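Local coordinates for protein putative NADPH:quinone oxidoreductase (Ralstonia eutropha, PDB 3IUP) that binds NADPH and probably catalyses the NADPH-dependent reduction of quinones, at residues I25-P30 / E34-I39; A61-T66 / L352-I357; A217-N222 / T233-S238. All blocks are in the same frame, centred on the assembly; numbering follows the deposited sequence.

Following the chain from the N terminus, contact 1 comes first: 25-30 leaves strand 17-26 of the antiparallel sheet and turns through three residues into strand 34-43 of the mixed sheet, closing a very short loop. Contact 2 then opens at strand 61-65, on the margin of the same antiparallel sheet, and closes 285 residues later on helix 354-360. Contact 3 is nested inside that long loop, joining strand 220-222 of the parallel sheet to helix 228-239 after ten residues. Contacts 1 and 2 have centres about 28 Å apart, whereas contact 3, at the margin of the parallel sheet, has its centre about 48 Å from that of contact 1 and on the opposite side of the chain's centre.

Contact 1 (I25-P30 / E34-I39); sequences IDTPHP and EVLIRI. With EDO (1,2-ethanediol), chain F.
P30 and E34 meet flank to flank where the chain folds back on itself: the ring carbon CB of P30 lies 3.6 Å from CB of E34, and the same P30 CB sits 3.3 Å from the carbonyl O of E34. The other end of the proline ring looks further along the strand, its CD lying 4.4 Å from CB of L36. Between them, the backbone of 34-36 borders one flank of the ring.

L36 carries the second part of the contact. With CG anti to the backbone N (chi1 -172°), its isobutyl group reaches toward 27-28, where it crosses the T27 side chain at about a right angle. Methyl CG2 of T27 stands 3.8 Å from L36 CD2 and nearly as close to CD1, so it faces the fork of the leucine; CD1 also comes within 3.8 Å of the carbonyl O of P28.

Here the proline-rich segment passes from strand 17-26 of the antiparallel sheet to strand 34-43 of the mixed sheet, part of the GroES-like domain of the alcohol dehydrogenase family. Strand 98-105 backs the crossing, E104 touching both P30 and L36 and accepting a hydrogen bond from H29 ND1.

The polar side is bridged by water. One molecule donates to H29 O and to E34 OE1, at 2.8 Å from each, while OE1 is also hydrogen-bonded to the backbone N of G31. Away from the crossing, D26 OD1 accepts from both hydroxyls of a 1,2-ethanediol, O1 at 2.9 Å and O2 at 3.0 Å, a molecule probably left from crystallisation.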
ATOM      1  N   ILE A  25      10.251 -39.883  14.866  1.00 20.73           N
ATOM      2  CA  ILE A  25       9.342 -39.968  13.693  1.00 22.79           C
ATOM      3  C   ILE A  25       9.730 -41.180  12.843  1.00 23.09           C
ATOM      4  O   ILE A  25      10.905 -41.349  12.523  1.00 21.97           O
ATOM      5  CB  ILE A  25       9.478 -38.640  12.838  1.00 23.25           C
ATOM      6  CG1 ILE A  25       9.101 -37.413  13.666  1.00 27.32           C
ATOM      7  CG2 ILE A  25       8.603 -38.625  11.593  1.00 26.45           C
ATOM      8  CD1 ILE A  25       7.726 -37.479  14.225  1.00 27.67           C
ATOM      9  N   ASP A  26       8.780 -42.064  12.513  1.00 24.34           N
ATOM     10  CA  ASP A  26       9.131 -43.216  11.690  1.00 26.44           C
ATOM     11  C   ASP A  26       9.589 -42.668  10.359  1.00 25.22           C
ATOM     12  O   ASP A  26       9.012 -41.730   9.855  1.00 26.38           O
ATOM     13  CB  ASP A  26       7.961 -44.178  11.460  1.00 27.72           C
ATOM     14  CG  ASP A  26       7.443 -44.819  12.754  1.00 32.72           C
ATOM     15  OD1 ASP A  26       8.169 -44.827  13.793  1.00 35.88           O
ATOM     16  OD2 ASP A  26       6.285 -45.319  12.719  1.00 37.17           O
ATOM     17  N   THR A  27      10.640 -43.230   9.809  1.00 25.63           N
ATOM     18  CA  THR A  27      11.146 -42.756   8.546  1.00 25.10           C
ATOM     19  C   THR A  27      10.413 -43.473   7.384  1.00 26.69           C
ATOM     20  O   THR A  27      10.427 -44.681   7.329  1.00 25.68           O
ATOM     21  CB  THR A  27      12.608 -43.039   8.453  1.00 25.73           C
ATOM     22  OG1 THR A  27      13.273 -42.533   9.644  1.00 22.41           O
ATOM     23  CG2 THR A  27      13.153 -42.404   7.183  1.00 24.62           C
ATOM     24  N   PRO A  28       9.757 -42.725   6.472  1.00 27.98           N
ATOM     25  CA  PRO A  28       9.066 -43.421   5.388  1.00 28.67           C
ATOM     26  C   PRO A  28      10.018 -44.051   4.384  1.00 29.13           C
ATOM     27  O   PRO A  28      11.189 -43.669   4.280  1.00 29.33           O
ATOM     28  CB  PRO A  28       8.260 -42.300   4.712  1.00 28.50           C
ATOM     29  CG  PRO A  28       8.205 -41.212   5.671  1.00 29.30           C
ATOM     30  CD  PRO A  28       9.481 -41.282   6.432  1.00 28.10           C
ATOM     31  N   HIS A  29       9.521 -45.051   3.668  1.00 29.07           N
ATOM     32  CA  HIS A  29      10.179 -45.489   2.452  1.00 29.92           C
ATOM     33  C   HIS A  29       9.470 -44.739   1.334  1.00 28.75           C
ATOM     34  O   HIS A  29       8.241 -44.594   1.362  1.00 28.25           O
ATOM     35  CB  HIS A  29      10.041 -46.983   2.270  1.00 30.62           C
ATOM     36  CG  HIS A  29      10.897 -47.777   3.206  1.00 36.23           C
ATOM     37  ND1 HIS A  29      12.264 -47.897   3.050  1.00 39.45           N
ATOM     38  CD2 HIS A  29      10.578 -48.494   4.315  1.00 39.94           C
ATOM     39  CE1 HIS A  29      12.747 -48.666   4.013  1.00 41.10           C
ATOM     40  NE2 HIS A  29      11.745 -49.042   4.791  1.00 41.07           N
ATOM     41  N   PRO A  30      10.232 -44.222   0.361  1.00 27.60           N
ATOM     42  CA  PRO A  30       9.619 -43.376  -0.664  1.00 26.88           C
ATOM     43  C   PRO A  30       8.707 -44.139  -1.635  1.00 26.31           C
ATOM     44  O   PRO A  30       9.050 -45.242  -2.024  1.00 26.34           O
ATOM     45  CB  PRO A  30      10.826 -42.822  -1.417  1.00 27.21           C
ATOM     46  CG  PRO A  30      11.923 -43.743  -1.137  1.00 27.78           C
ATOM     47  CD  PRO A  30      11.689 -44.294   0.214  1.00 27.30           C
ATOM     48  N   GLU A  34       8.918 -40.435  -5.167  1.00 20.57           N
ATOM     49  CA  GLU A  34       9.576 -39.798  -4.009  1.00 20.53           C
ATOM     50  C   GLU A  34      11.040 -40.231  -3.821  1.00 19.34           C
ATOM     51  O   GLU A  34      11.484 -41.280  -4.310  1.00 18.52           O
ATOM     52  CB  GLU A  34       8.821 -40.117  -2.712  1.00 21.32           C
ATOM     53  CG  GLU A  34       7.430 -39.501  -2.594  1.00 22.67           C
ATOM     54  CD  GLU A  34       6.658 -40.018  -1.381  1.00 28.28           C
ATOM     55  OE1 GLU A  34       6.752 -41.227  -1.017  1.00 28.68           O
ATOM     56  OE2 GLU A  34       5.974 -39.174  -0.755  1.00 32.93           O
ATOM     57  N   VAL A  35      11.750 -39.429  -3.040  1.00 18.41           N
ATOM     58  CA  VAL A  35      13.113 -39.781  -2.598  1.00 17.92           C
ATOM     59  C   VAL A  35      13.226 -39.529  -1.106  1.00 18.48           C
ATOM     60  O   VAL A  35      12.477 -38.719  -0.558  1.00 19.60           O
ATOM     61  CB  VAL A  35      14.192 -38.999  -3.365  1.00 18.07           C
ATOM     62  CG1 VAL A  35      14.124 -39.354  -4.908  1.00 16.30           C
ATOM     63  CG2 VAL A  35      14.071 -37.478  -3.128  1.00 17.10           C
ATOM     64  N   LEU A  36      14.166 -40.203  -0.457  1.00 18.01           N
ATOM     65  CA  LEU A  36      14.439 -39.977   0.935  1.00 16.99           C
ATOM     66  C   LEU A  36      15.759 -39.272   1.012  1.00 17.23           C
ATOM     67  O   LEU A  36      16.764 -39.796   0.517  1.00 16.81           O
ATOM     68  CB  LEU A  36      14.517 -41.297   1.703  1.00 17.13           C
ATOM     69  CG  LEU A  36      14.602 -41.147   3.230  1.00 18.43           C
ATOM     70  CD1 LEU A  36      13.280 -40.598   3.768  1.00 17.81           C
ATOM     71  CD2 LEU A  36      14.979 -42.507   3.850  1.00 20.46           C
ATOM     72  N   ILE A  37      15.761 -38.087   1.643  1.00 17.44           N
ATOM     73  CA  ILE A  37      16.962 -37.278   1.783  1.00 16.65           C
ATOM     74  C   ILE A  37      17.466 -37.300   3.209  1.00 16.43           C
ATOM     75  O   ILE A  37      16.691 -37.079   4.160  1.00 17.38           O
ATOM     76  CB  ILE A  37      16.731 -35.828   1.379  1.00 17.09           C
ATOM     77  CG1 ILE A  37      16.214 -35.728  -0.064  1.00 18.13           C
ATOM     78  CG2 ILE A  37      18.002 -35.015   1.594  1.00 18.60           C
ATOM     79  CD1 ILE A  37      15.540 -34.376  -0.291  1.00 17.43           C
ATOM     80  N   ARG A  38      18.758 -37.570   3.381  1.00 16.69           N
ATOM     81  CA  ARG A  38      19.408 -37.380   4.680  1.00 16.83           C
ATOM     82  C   ARG A  38      19.832 -35.908   4.730  1.00 16.93           C
ATOM     83  O   ARG A  38      20.753 -35.516   4.029  1.00 15.64           O
ATOM     84  CB  ARG A  38      20.650 -38.282   4.824  1.00 16.90           C
ATOM     85  CG  ARG A  38      21.303 -38.195   6.227  1.00 17.48           C
ATOM     86  CD  ARG A  38      22.516 -39.076   6.399  1.00 21.79           C
ATOM     87  NE  ARG A  38      23.566 -38.621   5.514  1.00 24.92           N
ATOM     88  CZ  ARG A  38      24.110 -39.335   4.526  1.00 25.92           C
ATOM     89  NH1 ARG A  38      23.764 -40.604   4.328  1.00 29.24           N
ATOM     90  NH2 ARG A  38      25.053 -38.796   3.781  1.00 27.06           N
ATOM     91  N   ILE A  39      19.169 -35.106   5.568  1.00 15.90           N
ATOM     92  CA  ILE A  39      19.388 -33.655   5.547  0.60 17.20           C
ATOM     93  C   ILE A  39      20.645 -33.322   6.369  1.00 16.62           C
ATOM     94  O   ILE A  39      20.778 -33.745   7.509  1.00 17.00           O
ATOM     95  CB  ILE A  39      18.161 -32.888   6.055  0.60 16.53           C
ATOM     96  CG1 ILE A  39      16.939 -33.211   5.181  0.60 18.08           C
ATOM     97  CG2 ILE A  39      18.450 -31.371   6.041  0.60 17.70           C
ATOM     98  CD1 ILE A  39      15.608 -32.765   5.770  0.60 17.55           C
TER
HETATM   99  C1  EDO F 381       9.273 -44.366  17.340  1.00 54.84           C
HETATM  100  O1  EDO F 381       9.007 -43.470  16.244  1.00 53.97           O
HETATM  101  C2  EDO F 381       8.028 -45.159  17.691  1.00 54.31           C
HETATM  102  O2  EDO F 381       7.510 -45.832  16.538  1.00 55.55           O
HETATM  103  O   HOH W   1       6.184 -42.636   1.370  1.00 37.62           O

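Contact 2 (A61-T66 / L352-I357); sequences AKASGT and LDLDMI
L354 bears the whole contact from the helix side, spreading its two methyls under strand 61-65. CD1 is the closer of the pair, 3.6 Å from CB of A63 and just as near the backbone N of that residue; CD2 takes the neighbouring position, 3.9 Å from CB of A61. The two alanines, two residues apart on the strand, both point their methyls at the helix, and the leucine fork is divided between them. A chi1 of -65° turns the L354 branch away from its own carbonyl carbon and directs it at the strand.

The patch lies at the surface: A63, though in contact, is largely exposed, and K62, between the alanines, directs its side chain away from the helix, offering chiefly its carbonyl carbon, 4.0 Å from L354 CD1. The interface is a modest one, burying 135 Å² in all.

L354 opens the helix directly after its N-cap, D353, whose OD1 accepts from the backbone N of D355 at 2.7 Å, met nearly head-on to the carboxylate C-O bond although the hydrogen bond is bent at the hydrogen (N-H...O 136°).

Strand 61-65 is an outermost strand of the antiparallel sheet, paired within the chain with strand 70-75. L354 also touches V72 of that second strand, so it packs against two adjacent strands, while M356, a selenomethionine, reaches strand 344-347 of the mixed sheet.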
ATOM      1  N   ALA A  61      11.056 -18.145  28.261  1.00 28.95           N
ATOM      2  CA  ALA A  61      11.376 -19.539  27.854  1.00 28.46           C
ATOM      3  C   ALA A  61      12.145 -20.240  28.946  1.00 28.13           C
ATOM      4  O   ALA A  61      12.831 -19.598  29.713  1.00 30.06           O
ATOM      5  CB  ALA A  61      12.159 -19.561  26.536  1.00 28.13           C
ATOM      6  N   LYS A  62      11.984 -21.556  29.033  1.00 27.95           N
ATOM      7  CA  LYS A  62      12.554 -22.397  30.074  1.00 27.62           C
ATOM      8  C   LYS A  62      12.977 -23.727  29.502  1.00 28.44           C
ATOM      9  O   LYS A  62      12.279 -24.300  28.644  1.00 29.20           O
ATOM     10  CB  LYS A  62      11.528 -22.681  31.172  1.00 28.08           C
ATOM     11  CG  LYS A  62      11.582 -24.092  31.710  1.00 29.60           C
ATOM     12  CD  LYS A  62      11.118 -24.233  33.122  1.00 31.83           C
ATOM     13  CE  LYS A  62      11.207 -25.704  33.576  1.00 33.27           C
ATOM     14  NZ  LYS A  62       9.893 -26.452  33.585  1.00 35.52           N
ATOM     15  N   ALA A  63      14.081 -24.253  30.018  1.00 28.27           N
ATOM     16  CA  ALA A  63      14.698 -25.468  29.493  1.00 28.46           C
ATOM     17  C   ALA A  63      14.329 -26.619  30.341  1.00 29.09           C
ATOM     18  O   ALA A  63      14.196 -26.489  31.557  1.00 30.00           O
ATOM     19  CB  ALA A  63      16.213 -25.323  29.448  1.00 28.26           C
ATOM     20  N   SER A  64      14.118 -27.773  29.717  1.00 28.88           N
ATOM     21  CA  SER A  64      13.896 -29.014  30.445  1.00 29.63           C
ATOM     22  C   SER A  64      14.230 -30.141  29.511  1.00 29.81           C
ATOM     23  O   SER A  64      14.861 -29.913  28.480  1.00 30.13           O
ATOM     24  CB  SER A  64      12.445 -29.099  30.978  1.00 29.92           C
ATOM     25  OG  SER A  64      11.486 -29.187  29.922  1.00 32.26           O
ATOM     26  N   GLY A  65      13.854 -31.364  29.847  1.00 29.97           N
ATOM     27  CA  GLY A  65      14.207 -32.487  28.994  1.00 30.87           C
ATOM     28  C   GLY A  65      15.613 -32.926  29.287  1.00 31.18           C
ATOM     29  O   GLY A  65      16.127 -32.644  30.364  1.00 32.52           O
ATOM     30  N   THR A  66      16.248 -33.621  28.347  1.00 31.26           N
ATOM     31  CA  THR A  66      17.636 -34.042  28.510  1.00 31.29           C
ATOM     32  C   THR A  66      18.542 -33.346  27.479  1.00 31.61           C
ATOM     33  O   THR A  66      18.070 -32.580  26.608  1.00 30.78           O
ATOM     34  CB  THR A  66      17.799 -35.557  28.326  1.00 30.89           C
ATOM     35  OG1 THR A  66      17.646 -35.866  26.940  1.00 30.61           O
ATOM     36  CG2 THR A  66      16.794 -36.355  29.167  1.00 31.90           C
ATOM     37  N   LEU A 352      17.658 -26.153  20.382  1.00 21.35           N
ATOM     38  CA  LEU A 352      16.830 -25.961  21.570  1.00 23.02           C
ATOM     39  C   LEU A 352      17.649 -25.589  22.797  1.00 23.56           C
ATOM     40  O   LEU A 352      17.122 -25.589  23.896  1.00 25.12           O
ATOM     41  CB  LEU A 352      15.938 -27.184  21.814  1.00 22.73           C
ATOM     42  CG  LEU A 352      14.978 -27.475  20.645  1.00 23.34           C
ATOM     43  CD1 LEU A 352      14.010 -28.636  21.035  1.00 24.03           C
ATOM     44  CD2 LEU A 352      14.195 -26.270  20.146  1.00 27.21           C
ATOM     45  N   ASP A 353      18.913 -25.246  22.631  1.00 23.84           N
ATOM     46  CA  ASP A 353      19.723 -24.706  23.733  1.00 24.87           C
ATOM     47  C   ASP A 353      19.422 -23.227  23.878  1.00 24.74           C
ATOM     48  O   ASP A 353      19.571 -22.472  22.929  1.00 24.38           O
ATOM     49  CB  ASP A 353      21.181 -24.917  23.391  1.00 25.88           C
ATOM     50  CG  ASP A 353      22.136 -24.464  24.493  1.00 28.91           C
ATOM     51  OD1 ASP A 353      21.935 -23.384  25.088  1.00 33.30           O
ATOM     52  OD2 ASP A 353      23.091 -25.229  24.736  1.00 34.78           O
ATOM     53  N   LEU A 354      19.024 -22.783  25.073  1.00 26.32           N
ATOM     54  CA  LEU A 354      18.608 -21.383  25.249  1.00 26.89           C
ATOM     55  C   LEU A 354      19.764 -20.407  24.978  1.00 26.82           C
ATOM     56  O   LEU A 354      19.554 -19.276  24.529  1.00 27.33           O
ATOM     57  CB  LEU A 354      18.015 -21.179  26.640  1.00 27.63           C
ATOM     58  CG  LEU A 354      16.711 -21.931  26.919  1.00 28.90           C
ATOM     59  CD1 LEU A 354      16.328 -21.879  28.416  1.00 32.55           C
ATOM     60  CD2 LEU A 354      15.621 -21.365  26.013  1.00 29.50           C
ATOM     61  N   ASP A 355      20.985 -20.880  25.202  1.00 28.51           N
ATOM     62  CA  ASP A 355      22.208 -20.104  24.904  1.00 29.07           C
ATOM     63  C   ASP A 355      22.369 -19.872  23.414  1.00 28.58           C
ATOM     64  O   ASP A 355      22.763 -18.773  22.996  1.00 28.29           O
ATOM     65  CB  ASP A 355      23.472 -20.814  25.448  1.00 29.89           C
ATOM     66  CG  ASP A 355      23.531 -20.881  26.994  1.00 34.04           C
ATOM     67  OD1 ASP A 355      22.949 -20.025  27.710  1.00 36.78           O
ATOM     68  OD2 ASP A 355      24.188 -21.823  27.502  1.00 38.39           O
HETATM   69  N   MSE A 356      22.009 -20.879  22.603  1.00 27.63           N
HETATM   70  CA  MSE A 356      22.100 -20.752  21.165  1.00 26.16           C
HETATM   71  C   MSE A 356      20.961 -19.876  20.677  1.00 24.91           C
HETATM   72  O   MSE A 356      21.160 -19.007  19.828  1.00 25.46           O
HETATM   73  CB  MSE A 356      22.068 -22.136  20.475  1.00 27.31           C
HETATM   74  CG  MSE A 356      23.109 -23.136  20.961  1.00 31.46           C
HETATM   75 SE   MSE A 356      24.721 -22.667  20.076  0.75 41.03          SE
HETATM   76  CE  MSE A 356      25.712 -24.326  20.393  1.00 36.71           C
ATOM     77  N   ILE A 357      19.761 -20.102  21.222  1.00 23.43           N
ATOM     78  CA  ILE A 357      18.570 -19.307  20.897  1.00 24.15           C
ATOM     79  C   ILE A 357      18.840 -17.807  21.078  1.00 23.42           C
ATOM     80  O   ILE A 357      18.528 -16.974  20.204  1.00 25.05           O
ATOM     81  CB  ILE A 357      17.343 -19.772  21.749  1.00 24.08           C
ATOM     82  CG1 ILE A 357      16.917 -21.206  21.308  1.00 24.90           C
ATOM     83  CG2 ILE A 357      16.173 -18.797  21.591  1.00 24.62           C
ATOM     84  CD1 ILE A 357      15.752 -21.782  22.043  1.00 24.30           C
TER

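Contact 3 (A217-N222 / T233-S238); sequences AVHVCN and TEALVS
H219 and C221 project from one side of their segment onto A235 and S238, one turn apart on the facing helix. Van der Waals packing accounts for the contact, in two neighbouring parts.

The first is built on the imidazole. Its ND1 lies 4.1 Å from CB of A235, and the adjacent CE1 comes to 3.7 Å from CB of S238, the shortest approach between the two segments. Both methylene and methyl carbons meet the ring obliquely. The H219 ring is set beside its backbone N by a chi1 of -62°, from where it reaches the helix, and its ND1-CE1 side bridges the two helix positions. V218 CG1, from the residue before, lies over one face of the same ring, 3.4 Å above its plane and displaced toward the rim; T239 of the helix touches H219 as well.

The second part is the thiol. C221 SG stands 4.0 Å from A235 CB, so this buried methyl is shared between sulfur and imidazole. F228 and D231, earlier on the helix, add to the surroundings of C221, and V200 of the adjacent strand touches A235 from the sheet.

Hydrogen bonds run within the helix, and from the strand segment to its neighbours. On the helix, V237 N binds T233 O at 2.8 Å and S238 N binds E234 O at 3.0 Å. On the strand side, H219 O accepts from ND2 of N201, while N222 OD1 takes the backbone N of A224.

V220 is directed away from helix 228-239, and its side chain touches helix 206-214. Strand 220-222 is the outermost strand on its side of the six-stranded parallel sheet, ordered 3-2-1-4-5-6 as in a classical Rossmann fold, and the C221 side chain is about 13 Å from a bound NADPH; the contact thus packs helix 228-239 against the margin of the dinucleotide-binding domain.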
ATOM      1  N   ALA A 217      29.231  -2.217  -3.221  1.00 16.20           N
ATOM      2  CA  ALA A 217      27.951  -1.458  -3.306  1.00 16.19           C
ATOM      3  C   ALA A 217      28.216  -0.014  -3.726  1.00 17.54           C
ATOM      4  O   ALA A 217      29.090   0.640  -3.182  1.00 18.86           O
ATOM      5  CB  ALA A 217      27.204  -1.496  -1.985  1.00 15.04           C
ATOM      6  N   VAL A 218      27.461   0.462  -4.690  1.00 17.31           N
ATOM      7  CA  VAL A 218      27.630   1.822  -5.224  1.00 17.71           C
ATOM      8  C   VAL A 218      26.998   2.835  -4.238  1.00 17.42           C
ATOM      9  O   VAL A 218      27.588   3.893  -3.929  1.00 17.02           O
ATOM     10  CB  VAL A 218      27.003   1.934  -6.624  1.00 17.88           C
ATOM     11  CG1 VAL A 218      27.062   3.383  -7.205  1.00 16.68           C
ATOM     12  CG2 VAL A 218      27.634   0.965  -7.571  1.00 18.54           C
ATOM     13  N   HIS A 219      25.784   2.524  -3.771  1.00 17.72           N
ATOM     14  CA  HIS A 219      25.005   3.431  -2.927  1.00 18.54           C
ATOM     15  C   HIS A 219      24.579   2.763  -1.668  1.00 18.93           C
ATOM     16  O   HIS A 219      23.823   1.785  -1.717  1.00 18.14           O
ATOM     17  CB  HIS A 219      23.727   3.849  -3.628  1.00 19.03           C
ATOM     18  CG  HIS A 219      23.937   4.588  -4.897  1.00 19.65           C
ATOM     19  ND1 HIS A 219      24.340   5.904  -4.919  1.00 22.06           N
ATOM     20  CD2 HIS A 219      23.821   4.198  -6.188  1.00 19.55           C
ATOM     21  CE1 HIS A 219      24.445   6.301  -6.178  1.00 22.23           C
ATOM     22  NE2 HIS A 219      24.132   5.286  -6.965  1.00 21.52           N
ATOM     23  N   VAL A 220      24.993   3.309  -0.538  1.00 18.39           N
ATOM     24  CA  VAL A 220      24.589   2.814   0.742  1.00 18.83           C
ATOM     25  C   VAL A 220      24.271   3.990   1.621  1.00 20.36           C
ATOM     26  O   VAL A 220      25.088   4.909   1.737  1.00 21.34           O
ATOM     27  CB  VAL A 220      25.698   2.003   1.401  1.00 19.45           C
ATOM     28  CG1 VAL A 220      25.185   1.379   2.675  1.00 20.12           C
ATOM     29  CG2 VAL A 220      26.244   0.908   0.416  1.00 16.67           C
ATOM     30  N   CYS A 221      23.063   4.001   2.187  1.00 18.58           N
ATOM     31  CA  CYS A 221      22.601   5.007   3.124  1.00 19.39           C
ATOM     32  C   CYS A 221      22.316   4.391   4.466  1.00 19.22           C
ATOM     33  O   CYS A 221      21.706   3.333   4.573  1.00 20.33           O
ATOM     34  CB  CYS A 221      21.315   5.654   2.624  1.00 19.51           C
ATOM     35  SG  CYS A 221      21.546   6.404   1.003  1.00 24.45           S
ATOM     36  N   ASN A 222      22.739   5.078   5.504  1.00 19.23           N
ATOM     37  CA  ASN A 222      22.596   4.630   6.873  1.00 20.01           C
ATOM     38  C   ASN A 222      21.466   5.410   7.513  1.00 20.52           C
ATOM     39  O   ASN A 222      21.536   6.601   7.662  1.00 20.45           O
ATOM     40  CB  ASN A 222      23.917   4.840   7.621  1.00 19.63           C
ATOM     41  CG  ASN A 222      23.846   4.506   9.090  1.00 23.09           C
ATOM     42  OD1 ASN A 222      22.923   3.870   9.557  1.00 21.07           O
ATOM     43  ND2 ASN A 222      24.892   4.861   9.811  1.00 23.71           N
ATOM     44  N   THR A 233      17.810  10.914  -0.629  1.00 17.54           N
ATOM     45  CA  THR A 233      17.271  11.682  -1.746  1.00 18.53           C
ATOM     46  C   THR A 233      18.313  11.785  -2.873  1.00 17.70           C
ATOM     47  O   THR A 233      18.011  11.566  -4.050  1.00 17.46           O
ATOM     48  CB  THR A 233      16.751  13.063  -1.315  1.00 17.65           C
ATOM     49  OG1 THR A 233      15.762  12.937  -0.289  1.00 17.93           O
ATOM     50  CG2 THR A 233      16.164  13.837  -2.528  1.00 19.64           C
ATOM     51  N   GLU A 234      19.571  12.066  -2.520  1.00 18.41           N
ATOM     52  CA  GLU A 234      20.626  12.126  -3.542  1.00 19.02           C
ATOM     53  C   GLU A 234      20.795  10.789  -4.247  1.00 17.55           C
ATOM     54  O   GLU A 234      20.941  10.743  -5.427  1.00 17.08           O
ATOM     55  CB  GLU A 234      21.995  12.479  -2.943  1.00 20.81           C
ATOM     56  CG  GLU A 234      22.119  13.843  -2.355  1.00 28.80           C
ATOM     57  CD  GLU A 234      23.490  14.044  -1.623  1.00 37.35           C
ATOM     58  OE1 GLU A 234      24.461  13.342  -1.996  1.00 43.65           O
ATOM     59  OE2 GLU A 234      23.579  14.887  -0.683  1.00 40.31           O
ATOM     60  N   ALA A 235      20.838   9.708  -3.476  1.00 17.33           N
ATOM     61  CA  ALA A 235      20.928   8.353  -4.043  1.00 16.48           C
ATOM     62  C   ALA A 235      19.752   8.068  -4.987  1.00 16.70           C
ATOM     63  O   ALA A 235      19.923   7.417  -6.018  1.00 16.29           O
ATOM     64  CB  ALA A 235      21.006   7.298  -2.909  1.00 15.89           C
ATOM     65  N   LEU A 236      18.556   8.505  -4.589  1.00 16.80           N
ATOM     66  CA  LEU A 236      17.371   8.345  -5.456  1.00 17.18           C
ATOM     67  C   LEU A 236      17.433   9.193  -6.733  1.00 18.07           C
ATOM     68  O   LEU A 236      17.058   8.750  -7.803  1.00 17.61           O
ATOM     69  CB  LEU A 236      16.088   8.536  -4.666  1.00 17.10           C
ATOM     70  CG  LEU A 236      15.886   7.457  -3.605  1.00 17.16           C
ATOM     71  CD1 LEU A 236      14.797   7.875  -2.626  1.00 17.62           C
ATOM     72  CD2 LEU A 236      15.574   6.086  -4.284  1.00 16.90           C
ATOM     73  N   VAL A 237      17.977  10.403  -6.650  1.00 18.89           N
ATOM     74  CA  VAL A 237      18.258  11.157  -7.873  1.00 19.12           C
ATOM     75  C   VAL A 237      19.234  10.417  -8.769  1.00 18.60           C
ATOM     76  O   VAL A 237      18.995  10.264  -9.960  1.00 18.75           O
ATOM     77  CB  VAL A 237      18.759  12.582  -7.554  1.00 19.48           C
ATOM     78  CG1 VAL A 237      19.208  13.273  -8.831  1.00 20.83           C
ATOM     79  CG2 VAL A 237      17.658  13.324  -6.840  1.00 17.05           C
ATOM     80  N   SER A 238      20.315   9.896  -8.190  1.00 18.39           N
ATOM     81  CA  SER A 238      21.305   9.168  -8.945  0.60 18.75           C
ATOM     82  C   SER A 238      20.747   7.933  -9.638  1.00 18.73           C
ATOM     83  O   SER A 238      21.015   7.705 -10.832  1.00 18.98           O
ATOM     84  CB  SER A 238      22.464   8.761  -8.044  0.60 18.98           C
ATOM     85  OG  SER A 238      23.156   9.914  -7.612  0.60 20.64           O
TER